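Local coordinates for FAD:protein FMN transferase (Pseudomonas stutzeri ATCC 14405 = CCUG 16156, PDB 5MGY) that probably transfers FMN from FAD to a threonine side chain of a target protein, releasing AMP, with magnesium as cofactor, at residues Gln251-Ile263 with Gly272-Lys284. Residues are numbered along the deposited sequence; the frame is centred on the assembly and turned at random.
Sequences QPIEHHLAAVTVI and GLSTALMVLGPEK. With MG (magnesium ion), chain I.
In this ApbE-family fold, helix 267-292 packs on one face of an antiparallel sheet, and V260 and V262 of strand 257-264 meet its residues S274, L277 and M278. The axes of strand 257-263 and helix 272-284 run roughly antiparallel, at 147°. L277 CD1 touches both valines, 3.9 Å from V260 CG2 and 3.8 Å from V262 CG2. V260 CG1 lies between its own backbone N and carbonyl carbon (chi1 53°) and meets M278 CB. The other methyl, CG2, is thereby directed to L277. V262 CG2 rests against the backbone of S274. M278 bends at chi2 and chi3 and brings its sulfur back to the strand, with SD 3.4 Å from L257 O. Its CE reaches the carbonyls of L257 and A258, where A258 and A259 form a classic beta bulge opposite V299. L257 CD2 packs against L277 O, and L257 CB meets P282 CD. On its other side, the same helix carries T275, whose OG1 binds the magnesium ion at 2.5 Å. S157 and D271 complete the protein ligands seen at this ion. Ahead of the strand, the loop lays H255 against G281, just before P282, where the helix is kinked. G281 CA sits over one ring face, 3.4 Å from the centroid of the H255 ring, in a CH-pi contact. An alanine here has no ring to lie over G281 CA, and would probably open a gap between the loop and the M278-G281 turn. At the ring edge, H255 CE1 lies 3.0 Å from both M278 O and V279 O.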
loop_
_atom_site.group_PDB
_atom_site.type_symbol
_atom_site.label_atom_id
_atom_site.label_comp_id
_atom_site.label_asym_id
_atom_site.label_seq_id
_atom_site.Cartn_x
_atom_site.Cartn_y
_atom_site.Cartn_z
ATOM N N GLN A 251 9.397 -18.339 -3.983
ATOM C CA GLN A 251 10.000 -18.140 -2.668
ATOM C C GLN A 251 10.032 -16.686 -2.146
ATOM O O GLN A 251 9.764 -15.725 -2.891
ATOM C CB GLN A 251 11.415 -18.715 -2.681
ATOM C CG GLN A 251 11.432 -20.208 -2.891
ATOM C CD GLN A 251 12.487 -20.609 -3.871
ATOM O OE1 GLN A 251 12.417 -20.232 -5.033
ATOM N NE2 GLN A 251 13.492 -21.354 -3.412
ATOM N N PRO A 252 10.384 -16.523 -0.856
ATOM C CA PRO A 252 10.612 -15.203 -0.377
ATOM C C PRO A 252 11.966 -14.586 -0.818
ATOM O O PRO A 252 12.967 -15.288 -1.197
ATOM C CB PRO A 252 10.514 -15.358 1.153
ATOM C CG PRO A 252 10.149 -16.777 1.423
ATOM C CD PRO A 252 10.629 -17.500 0.212
ATOM N N ILE A 253 11.935 -13.255 -0.750
ATOM C CA ILE A 253 12.981 -12.417 -1.202
ATOM C C ILE A 253 14.222 -12.638 -0.365
ATOM O O ILE A 253 14.129 -12.819 0.849
ATOM C CB ILE A 253 12.589 -10.936 -1.133
ATOM C CG1 ILE A 253 12.136 -10.539 0.286
ATOM C CG2 ILE A 253 11.522 -10.634 -2.157
ATOM C CD1 ILE A 253 12.282 -9.065 0.535
ATOM N N GLU A 254 15.365 -12.603 -1.047
ATOM C CA GLU A 254 16.674 -12.823 -0.448
ATOM C C GLU A 254 17.434 -11.554 -0.152
ATOM O O GLU A 254 18.281 -11.576 0.692
ATOM C CB GLU A 254 17.517 -13.682 -1.403
ATOM C CG GLU A 254 16.922 -15.074 -1.632
ATOM C CD GLU A 254 17.840 -16.227 -1.213
ATOM O OE1 GLU A 254 19.049 -16.263 -1.543
ATOM O OE2 GLU A 254 17.313 -17.110 -0.541
ATOM N N HIS A 255 17.117 -10.479 -0.866
ATOM C CA HIS A 255 17.937 -9.246 -0.931
ATOM C C HIS A 255 17.871 -8.374 0.325
ATOM O O HIS A 255 17.112 -8.634 1.255
ATOM C CB HIS A 255 17.484 -8.394 -2.107
ATOM C CG HIS A 255 16.090 -7.879 -1.959
ATOM N ND1 HIS A 255 15.085 -8.206 -2.842
ATOM C CD2 HIS A 255 15.516 -7.099 -1.013
ATOM C CE1 HIS A 255 13.969 -7.621 -2.467
ATOM N NE2 HIS A 255 14.204 -6.947 -1.359
ATOM N N HIS A 256 18.622 -7.285 0.300
ATOM C CA HIS A 256 18.856 -6.502 1.497
ATOM C C HIS A 256 18.001 -5.231 1.679
ATOM O O HIS A 256 18.192 -4.541 2.629
ATOM C CB HIS A 256 20.333 -6.151 1.539
ATOM C CG HIS A 256 21.255 -7.346 1.614
ATOM N ND1 HIS A 256 21.189 -8.295 2.625
ATOM C CD2 HIS A 256 22.309 -7.701 0.838
ATOM C CE1 HIS A 256 22.130 -9.198 2.444
ATOM N NE2 HIS A 256 22.822 -8.861 1.367
ATOM N N LEU A 257 17.104 -4.883 0.765
ATOM C CA LEU A 257 16.217 -3.710 0.956
ATOM C C LEU A 257 15.319 -3.819 2.182
ATOM O O LEU A 257 14.494 -4.712 2.253
ATOM C CB LEU A 257 15.336 -3.509 -0.268
ATOM C CG LEU A 257 14.484 -2.248 -0.338
ATOM C CD1 LEU A 257 15.360 -1.023 -0.130
ATOM C CD2 LEU A 257 13.820 -2.181 -1.709
ATOM N N ALA A 258 15.490 -2.912 3.146
ATOM C CA ALA A 258 14.796 -2.990 4.437
ATOM C C ALA A 258 13.518 -2.130 4.506
ATOM O O ALA A 258 12.572 -2.437 5.230
ATOM C CB ALA A 258 15.733 -2.588 5.559
ATOM N N ALA A 259 13.510 -1.041 3.763
ATOM C CA ALA A 259 12.346 -0.212 3.615
ATOM C C ALA A 259 12.494 0.594 2.334
ATOM O O ALA A 259 13.614 0.893 1.877
ATOM C CB ALA A 259 12.228 0.733 4.804
ATOM N N VAL A 260 11.359 0.965 1.758
ATOM C CA VAL A 260 11.327 1.842 0.605
ATOM C C VAL A 260 10.068 2.690 0.766
ATOM O O VAL A 260 9.044 2.281 1.325
ATOM C CB VAL A 260 11.455 1.066 -0.711
ATOM C CG1 VAL A 260 10.416 -0.027 -0.763
ATOM C CG2 VAL A 260 11.342 1.969 -1.916
ATOM N N THR A 261 10.182 3.927 0.344
ATOM C CA THR A 261 9.159 4.879 0.589
ATOM C C THR A 261 8.887 5.418 -0.769
ATOM O O THR A 261 9.819 5.772 -1.425
ATOM C CB THR A 261 9.667 6.010 1.503
ATOM O OG1 THR A 261 9.840 5.529 2.838
ATOM C CG2 THR A 261 8.681 7.095 1.536
ATOM N N VAL A 262 7.624 5.502 -1.188
ATOM C CA VAL A 262 7.293 6.125 -2.462
ATOM C C VAL A 262 6.361 7.324 -2.280
ATOM O O VAL A 262 5.554 7.356 -1.371
ATOM C CB VAL A 262 6.673 5.092 -3.391
ATOM C CG1 VAL A 262 6.132 5.707 -4.695
ATOM C CG2 VAL A 262 7.711 4.045 -3.732
ATOM N N ILE A 263 6.478 8.291 -3.172
ATOM C CA ILE A 263 5.718 9.503 -3.123
ATOM C C ILE A 263 5.141 9.678 -4.499
ATOM O O ILE A 263 5.877 9.651 -5.502
ATOM C CB ILE A 263 6.612 10.706 -2.660
ATOM C CG1 ILE A 263 7.254 10.301 -1.302
ATOM C CG2 ILE A 263 5.809 12.016 -2.590
ATOM C CD1 ILE A 263 7.663 11.405 -0.380
ATOM N N GLY A 272 1.255 0.672 -4.046
ATOM C CA GLY A 272 1.476 -0.358 -5.006
ATOM C C GLY A 272 2.939 -0.420 -5.387
ATOM O O GLY A 272 3.583 -1.479 -5.259
ATOM N N LEU A 273 3.455 0.717 -5.872
ATOM C CA LEU A 273 4.867 0.828 -6.299
ATOM C C LEU A 273 5.773 0.549 -5.129
ATOM O O LEU A 273 6.669 -0.244 -5.210
ATOM C CB LEU A 273 5.178 2.182 -6.893
ATOM C CG LEU A 273 4.360 2.483 -8.181
ATOM C CD1 LEU A 273 4.576 3.936 -8.611
ATOM C CD2 LEU A 273 4.709 1.544 -9.312
ATOM N N SER A 274 5.502 1.130 -4.007
ATOM C CA SER A 274 6.190 0.713 -2.798
ATOM C C SER A 274 6.295 -0.807 -2.625
ATOM O O SER A 274 7.364 -1.315 -2.347
ATOM C CB SER A 274 5.503 1.312 -1.559
ATOM O OG SER A 274 6.089 0.793 -0.412
ATOM N N THR A 275 5.185 -1.519 -2.764
ATOM C CA THR A 275 5.219 -2.999 -2.672
ATOM C C THR A 275 6.131 -3.656 -3.745
ATOM O O THR A 275 6.783 -4.674 -3.462
ATOM C CB THR A 275 3.777 -3.593 -2.729
ATOM O OG1 THR A 275 3.063 -3.188 -1.563
ATOM C CG2 THR A 275 3.771 -5.118 -2.756
ATOM N N ALA A 276 6.114 -3.078 -4.946
ATOM C CA ALA A 276 6.813 -3.594 -6.116
ATOM C C ALA A 276 8.319 -3.413 -5.976
ATOM O O ALA A 276 9.122 -4.299 -6.361
ATOM C CB ALA A 276 6.359 -2.849 -7.358
ATOM N N LEU A 277 8.686 -2.243 -5.452
ATOM C CA LEU A 277 10.079 -1.892 -5.232
ATOM C C LEU A 277 10.683 -2.797 -4.185
ATOM O O LEU A 277 11.806 -3.225 -4.356
ATOM C CB LEU A 277 10.234 -0.410 -4.841
ATOM C CG LEU A 277 9.914 0.503 -5.996
ATOM C CD1 LEU A 277 10.213 1.942 -5.633
ATOM C CD2 LEU A 277 10.681 0.093 -7.269
ATOM N N MET A 278 9.936 -3.127 -3.142
ATOM C CA MET A 278 10.418 -4.032 -2.106
ATOM C C MET A 278 10.504 -5.480 -2.626
ATOM O O MET A 278 11.293 -6.279 -2.103
ATOM C CB MET A 278 9.513 -3.966 -0.883
ATOM C CG MET A 278 9.736 -5.051 0.164
ATOM S SD MET A 278 11.350 -5.049 0.954
ATOM C CE MET A 278 11.167 -3.701 2.091
ATOM N N VAL A 279 9.670 -5.837 -3.599
ATOM C CA VAL A 279 9.833 -7.112 -4.218
ATOM C C VAL A 279 11.165 -7.053 -4.925
ATOM O O VAL A 279 11.986 -7.914 -4.724
ATOM C CB VAL A 279 8.675 -7.453 -5.193
ATOM C CG1 VAL A 279 9.019 -8.636 -6.124
ATOM C CG2 VAL A 279 7.395 -7.692 -4.376
ATOM N N LEU A 280 11.370 -6.023 -5.727
ATOM C CA LEU A 280 12.465 -5.997 -6.716
ATOM C C LEU A 280 13.840 -5.986 -6.060
ATOM O O LEU A 280 14.787 -6.595 -6.569
ATOM C CB LEU A 280 12.333 -4.785 -7.702
ATOM C CG LEU A 280 11.350 -4.969 -8.864
ATOM C CD1 LEU A 280 11.173 -3.653 -9.606
ATOM C CD2 LEU A 280 11.799 -6.093 -9.795
ATOM N N GLY A 281 13.906 -5.309 -4.922
ATOM C CA GLY A 281 15.142 -5.087 -4.198
ATOM C C GLY A 281 15.913 -3.826 -4.534
ATOM O O GLY A 281 15.573 -3.122 -5.507
ATOM N N PRO A 282 16.988 -3.559 -3.767
ATOM C CA PRO A 282 17.808 -2.319 -3.947
ATOM C C PRO A 282 18.318 -2.034 -5.389
ATOM O O PRO A 282 18.241 -0.893 -5.846
ATOM C CB PRO A 282 18.974 -2.497 -2.971
ATOM C CG PRO A 282 18.709 -3.770 -2.204
ATOM C CD PRO A 282 17.703 -4.568 -2.975
ATOM N N GLU A 283 18.767 -3.050 -6.107
ATOM C CA GLU A 283 19.258 -2.809 -7.432
ATOM C C GLU A 283 18.113 -2.646 -8.409
ATOM O O GLU A 283 17.963 -1.560 -8.938
ATOM C CB GLU A 283 20.167 -3.930 -7.906
ATOM C CG GLU A 283 21.480 -4.108 -7.178
ATOM C CD GLU A 283 22.472 -4.883 -8.036
ATOM O OE1 GLU A 283 22.094 -5.390 -9.130
ATOM O OE2 GLU A 283 23.650 -4.990 -7.644
ATOM N N LYS A 284 17.331 -3.708 -8.667
ATOM C CA LYS A 284 16.274 -3.623 -9.706
ATOM C C LYS A 284 15.258 -2.543 -9.376
ATOM O O LYS A 284 14.718 -1.882 -10.311
ATOM C CB LYS A 284 15.575 -4.954 -9.901
ATOM C CG LYS A 284 16.395 -5.933 -10.684
ATOM C CD LYS A 284 16.012 -7.381 -10.483
ATOM C CE LYS A 284 17.246 -8.185 -10.798
ATOM N NZ LYS A 284 16.980 -9.583 -10.474
HETATM MG MG MG I . 1.529 -1.997 0.057
#